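Local coordinates for protein histidine kinase (PDB 6NB0) that probably acts as a phosphorelay sensor kinase, transferring phosphate from ATP to a histidine side chain of a protein substrate, at residues R154-A159 with F186-S191; E148-R153 with P227-N232. All coordinates share one frame; numbering follows the deposited sequence.

Contact 1 (R154-A159 with F186-S191)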
loop_
_atom_site.group_PDB
_atom_site.type_symbol
_atom_site.label_atom_id
_atom_site.label_comp_id
_atom_site.label_asym_id
_atom_site.label_seq_id
_atom_site.Cartn_x
_atom_site.Cartn_y
_atom_site.Cartn_z
ATOM N N ARG A 154 -20.986 11.430 4.875
ATOM C CA ARG A 154 -21.360 11.963 3.569
ATOM C C ARG A 154 -22.869 11.962 3.340
ATOM O O ARG A 154 -23.327 12.366 2.257
ATOM C CB ARG A 154 -20.663 11.157 2.460
ATOM C CG ARG A 154 -19.156 11.374 2.361
ATOM C CD ARG A 154 -18.864 12.643 1.548
ATOM N NE ARG A 154 -19.274 12.450 0.163
ATOM C CZ ARG A 154 -18.472 11.974 -0.790
ATOM N NH1 ARG A 154 -17.207 11.690 -0.501
ATOM N NH2 ARG A 154 -18.938 11.780 -2.027
ATOM N N GLY A 155 -23.656 11.528 4.329
ATOM C CA GLY A 155 -25.099 11.529 4.158
ATOM C C GLY A 155 -25.605 10.478 3.191
ATOM O O GLY A 155 -26.712 10.612 2.659
ATOM N N ILE A 156 -24.847 9.417 2.985
ATOM C CA ILE A 156 -25.197 8.347 2.041
ATOM C C ILE A 156 -25.839 7.207 2.811
ATOM O O ILE A 156 -25.306 6.765 3.840
ATOM C CB ILE A 156 -23.957 7.863 1.270
ATOM C CG1 ILE A 156 -23.192 9.035 0.628
ATOM C CG2 ILE A 156 -24.325 6.797 0.229
ATOM C CD1 ILE A 156 -24.053 9.954 -0.174
ATOM N N VAL A 157 -26.979 6.721 2.317
ATOM C CA VAL A 157 -27.663 5.579 2.918
ATOM C C VAL A 157 -27.096 4.319 2.280
ATOM O O VAL A 157 -27.004 4.231 1.048
ATOM C CB VAL A 157 -29.187 5.680 2.710
ATOM C CG1 VAL A 157 -29.903 4.432 3.239
ATOM C CG2 VAL A 157 -29.732 6.952 3.404
ATOM N N LEU A 158 -26.669 3.365 3.107
ATOM C CA LEU A 158 -26.229 2.065 2.614
ATOM C C LEU A 158 -27.339 1.044 2.802
ATOM O O LEU A 158 -27.963 0.987 3.864
ATOM C CB LEU A 158 -24.965 1.587 3.342
ATOM C CG LEU A 158 -23.731 2.496 3.267
ATOM C CD1 LEU A 158 -22.527 1.826 3.960
ATOM C CD2 LEU A 158 -23.394 2.847 1.807
ATOM N N ALA A 159 -27.561 0.211 1.782
ATOM C CA ALA A 159 -28.570 -0.840 1.862
ATOM C C ALA A 159 -27.916 -2.150 1.473
ATOM O O ALA A 159 -27.094 -2.197 0.550
ATOM C CB ALA A 159 -29.795 -0.570 0.955
ATOM N N PHE A 186 -16.034 3.085 -2.946
ATOM C CA PHE A 186 -15.943 3.818 -4.212
ATOM C C PHE A 186 -17.288 4.437 -4.580
ATOM O O PHE A 186 -17.368 5.608 -4.991
ATOM C CB PHE A 186 -15.453 2.877 -5.324
ATOM C CG PHE A 186 -15.328 3.564 -6.673
ATOM C CD1 PHE A 186 -16.397 3.629 -7.533
ATOM C CD2 PHE A 186 -14.134 4.176 -7.035
ATOM C CE1 PHE A 186 -16.293 4.304 -8.762
ATOM C CE2 PHE A 186 -14.006 4.844 -8.249
ATOM C CZ PHE A 186 -15.079 4.898 -9.117
ATOM N N ALA A 187 -18.359 3.643 -4.476
ATOM C CA ALA A 187 -19.685 4.150 -4.816
ATOM C C ALA A 187 -20.063 5.301 -3.901
ATOM O O ALA A 187 -20.591 6.322 -4.365
ATOM C CB ALA A 187 -20.715 3.013 -4.729
ATOM N N VAL A 188 -19.736 5.177 -2.603
ATOM C CA VAL A 188 -20.009 6.255 -1.651
ATOM C C VAL A 188 -19.242 7.514 -2.045
ATOM O O VAL A 188 -19.797 8.620 -2.044
ATOM C CB VAL A 188 -19.666 5.806 -0.217
ATOM C CG1 VAL A 188 -19.729 7.004 0.747
ATOM C CG2 VAL A 188 -20.657 4.702 0.222
ATOM N N GLU A 189 -17.951 7.361 -2.401
ATOM C CA GLU A 189 -17.155 8.528 -2.800
ATOM C C GLU A 189 -17.761 9.211 -4.010
ATOM O O GLU A 189 -17.700 10.445 -4.142
ATOM C CB GLU A 189 -15.703 8.114 -3.096
ATOM C CG GLU A 189 -14.860 7.785 -1.849
ATOM C CD GLU A 189 -14.233 9.027 -1.218
ATOM O OE1 GLU A 189 -14.792 10.132 -1.378
ATOM O OE2 GLU A 189 -13.191 8.900 -0.549
ATOM N N ALA A 190 -18.373 8.429 -4.889
ATOM C CA ALA A 190 -19.033 8.945 -6.079
ATOM C C ALA A 190 -20.537 9.134 -5.878
ATOM O O ALA A 190 -21.318 8.988 -6.832
ATOM C CB ALA A 190 -18.759 8.012 -7.261
ATOM N N SER A 191 -20.967 9.474 -4.656
ATOM C CA SER A 191 -22.373 9.748 -4.371
ATOM C C SER A 191 -22.539 11.123 -3.741
ATOM O O SER A 191 -21.690 11.571 -2.965
ATOM C CB SER A 191 -22.975 8.687 -3.420
ATOM O OG SER A 191 -23.056 7.405 -4.029
#
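Arg-154 reaches over the C-terminal end of helix 173-189 and binds Glu-189 and Ser-191, on the helical face of the alpha/beta sandwich that forms the ATPase-like domain of histidine kinases. Its chain first leaves with CG beside the backbone N (chi1 -71°), then folds back at chi2 and chi3, which brings the edge of the guanidinium to the carbonyls of Glu-189 and Ser-191. Arg-154 NH2 gives two bonds: one to Glu-189 O at 2.8 Å, meeting that oxygen from above its carbonyl plane, and one to Ser-191 O at 2.9 Å, lying in the carbonyl plane. Val-188 O lies over one guanidinium face without bonding. Arg-154 NH1 completes an end-on, two-nitrogen grip on Glu-189 with a 3.0 Å salt bridge to Glu-189 OE1, the guanidinium and carboxylate planes 61° apart; this carboxylate also has a probable hydrogen bond with His-228.

Beside the polar cluster, the two methyls of Val-188 divide between Ile-156 and Leu-158, where the chain, past a Schellman motif at Gly-155, enters edge strand 157-161. The Val-188 and Ile-156 side chains run past each other in opposite directions, touching through their CG1 atoms, and Val-188 CG2 meets Leu-158 CD2 at 3.7 Å. Ile-156 also lays CD1 against Ser-191 CB at 3.6 Å. The serine hydroxyl turns back to the last turn of helix 173-189, where Ser-191 OG donates to Ala-187 O at 2.7 Å.

Contact 2 (E148-R153 with P227-N232)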
loop_
_atom_site.group_PDB
_atom_site.type_symbol
_atom_site.label_atom_id
_atom_site.label_comp_id
_atom_site.label_asym_id
_atom_site.label_seq_id
_atom_site.Cartn_x
_atom_site.Cartn_y
_atom_site.Cartn_z
ATOM N N GLU A 148 -19.233 3.669 9.001
ATOM C CA GLU A 148 -18.471 4.461 9.962
ATOM C C GLU A 148 -17.327 5.209 9.286
ATOM O O GLU A 148 -16.978 6.315 9.720
ATOM C CB GLU A 148 -17.939 3.568 11.093
ATOM C CG GLU A 148 -17.554 4.328 12.376
ATOM C CD GLU A 148 -16.186 4.987 12.293
ATOM O OE1 GLU A 148 -15.373 4.561 11.440
ATOM O OE2 GLU A 148 -15.924 5.934 13.070
ATOM N N GLY A 149 -16.750 4.644 8.229
ATOM C CA GLY A 149 -15.604 5.259 7.581
ATOM C C GLY A 149 -15.975 6.443 6.707
ATOM O O GLY A 149 -15.242 7.428 6.691
ATOM N N LEU A 150 -17.102 6.374 5.983
ATOM C CA LEU A 150 -17.434 7.465 5.065
ATOM C C LEU A 150 -18.928 7.724 4.841
ATOM O O LEU A 150 -19.323 8.882 4.727
ATOM C CB LEU A 150 -16.778 7.231 3.696
ATOM C CG LEU A 150 -16.872 8.404 2.705
ATOM C CD1 LEU A 150 -16.150 9.667 3.236
ATOM C CD2 LEU A 150 -16.291 7.980 1.353
ATOM N N ALA A 151 -19.769 6.687 4.730
ATOM C CA ALA A 151 -21.146 6.928 4.279
ATOM C C ALA A 151 -21.906 7.844 5.235
ATOM O O ALA A 151 -22.610 8.781 4.805
ATOM C CB ALA A 151 -21.882 5.598 4.098
ATOM N N ALA A 152 -21.801 7.592 6.541
ATOM C CA ALA A 152 -22.555 8.419 7.485
ATOM C C ALA A 152 -22.140 9.887 7.388
ATOM O O ALA A 152 -22.992 10.783 7.354
ATOM C CB ALA A 152 -22.378 7.896 8.913
ATOM N N ARG A 153 -20.838 10.159 7.294
ATOM C CA ARG A 153 -20.412 11.549 7.260
ATOM C C ARG A 153 -20.622 12.201 5.895
ATOM O O ARG A 153 -20.478 13.424 5.785
ATOM C CB ARG A 153 -18.937 11.690 7.685
ATOM C CG ARG A 153 -17.920 11.248 6.628
ATOM C CD ARG A 153 -16.520 11.140 7.267
ATOM N NE ARG A 153 -16.440 9.989 8.176
ATOM C CZ ARG A 153 -15.522 9.853 9.130
ATOM N NH1 ARG A 153 -14.596 10.796 9.299
ATOM N NH2 ARG A 153 -15.532 8.779 9.917
ATOM N N PRO A 227 -16.028 15.186 2.893
ATOM C CA PRO A 227 -15.051 14.247 3.470
ATOM C C PRO A 227 -14.700 13.172 2.454
ATOM O O PRO A 227 -15.503 12.818 1.591
ATOM C CB PRO A 227 -15.778 13.646 4.681
ATOM C CG PRO A 227 -16.940 14.576 4.962
ATOM C CD PRO A 227 -17.279 15.283 3.677
ATOM N N HIS A 228 -13.487 12.634 2.575
ATOM C CA HIS A 228 -13.054 11.569 1.680
ATOM C C HIS A 228 -12.244 10.548 2.457
ATOM O O HIS A 228 -11.671 10.854 3.503
ATOM C CB HIS A 228 -12.197 12.129 0.535
ATOM C CG HIS A 228 -12.949 13.048 -0.374
ATOM N ND1 HIS A 228 -13.898 12.596 -1.264
ATOM C CD2 HIS A 228 -12.887 14.388 -0.534
ATOM C CE1 HIS A 228 -14.390 13.627 -1.935
ATOM N NE2 HIS A 228 -13.797 14.723 -1.505
ATOM N N VAL A 229 -12.187 9.330 1.921
ATOM C CA VAL A 229 -11.315 8.278 2.430
ATOM C C VAL A 229 -10.236 7.907 1.409
ATOM O O VAL A 229 -9.065 7.750 1.763
ATOM C CB VAL A 229 -12.152 7.035 2.825
ATOM C CG1 VAL A 229 -11.278 5.831 3.085
ATOM C CG2 VAL A 229 -13.007 7.320 4.063
ATOM N N LEU A 230 -10.615 7.776 0.139
ATOM C CA LEU A 230 -9.643 7.363 -0.873
ATOM C C LEU A 230 -8.661 8.500 -1.191
ATOM O O LEU A 230 -8.943 9.683 -0.991
ATOM C CB LEU A 230 -10.374 6.890 -2.141
ATOM C CG LEU A 230 -11.364 5.730 -1.924
ATOM C CD1 LEU A 230 -12.089 5.326 -3.231
ATOM C CD2 LEU A 230 -10.668 4.470 -1.295
ATOM N N GLU A 231 -7.500 8.123 -1.719
ATOM C CA GLU A 231 -6.454 9.102 -2.015
ATOM C C GLU A 231 -6.936 10.154 -3.003
ATOM O O GLU A 231 -7.671 9.854 -3.948
ATOM C CB GLU A 231 -5.219 8.419 -2.596
ATOM C CG GLU A 231 -4.377 7.619 -1.634
ATOM C CD GLU A 231 -3.216 6.960 -2.369
ATOM O OE1 GLU A 231 -3.486 6.230 -3.364
ATOM O OE2 GLU A 231 -2.051 7.182 -1.972
ATOM N N ASN A 232 -6.469 11.389 -2.807
ATOM C CA ASN A 232 -6.895 12.488 -3.664
ATOM C C ASN A 232 -6.594 12.216 -5.143
ATOM O O ASN A 232 -7.455 12.410 -6.016
ATOM C CB ASN A 232 -6.235 13.788 -3.211
ATOM C CG ASN A 232 -6.760 14.994 -3.964
ATOM O OD1 ASN A 232 -6.259 15.331 -5.031
ATOM N ND2 ASN A 232 -7.772 15.652 -3.407
#
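Leu-150 and Arg-153, on the last turns of helix 135-154, meet the loop 227-232 chiefly through carbon. The apolar contacts run along the loop. Pro-227 lays the CB-CG side of its ring against the aliphatic part of Arg-153, CB lying 3.7 Å from Arg-153 CD, and the two side chains pass at a slant. Leu-150 extends with CG opposite the backbone N (chi1 -171°), which carries CD1 up against the Pro-227 carbonyl and His-228 CA; CD1 is 4.2 Å from Pro-227 CB. Further along the loop, Val-229, in one of its two modelled conformers, sets CG2 against Leu-150 CB, 3.8 Å away.

Contacts of methyl groups with carbonyl oxygens form a second set. In that same conformer Val-229 CG2 also rests near Gly-149 O, and Leu-150 CD1 lies 3.6 Å from Pro-227 O.

Polar bonding stays within each side or goes to neighbours. Arg-153 bends at chi3 and curls back along its own helix, its NH2 donating 2.9 Å to Glu-148 O in the carbonyl plane, with the acceptor at the guanidinium edge. On the loop, Pro-227 O accepts from Arg-154, while Glu-189 takes the backbone N-H groups of Val-229 and Leu-230. Beyond the helix, Val-229 also touches Thr-46 and Ser-50 of helix 44-68. Packed on the sandwich helices, the loop leads into helix 232-238, at a place consistent with the approach to the F box in the ATPase-like domain, next to the region where relatives carry the ATP lid.

In the fold
From the N terminus the chain runs through helix 44-68 and the later helix 109-125 before entering the alpha/beta domain at strand 131-134. Helix 135-154 then supplies the first segment of contact 2, and the next residue begins the first segment of contact 1, which includes the turn at the helix end. Contact 1 closes the shorter loop, returning through strand 168-171 and helix 173-189; contact 2 closes the longer one, after strands 196-204 and 207-214, so the first is nested inside the second. Their centres lie about 9 Å apart. Glu-189 of contact 1 joins them through its carboxylate, uniting both helices, edge strand 157-161 and the loop before helix 232-238.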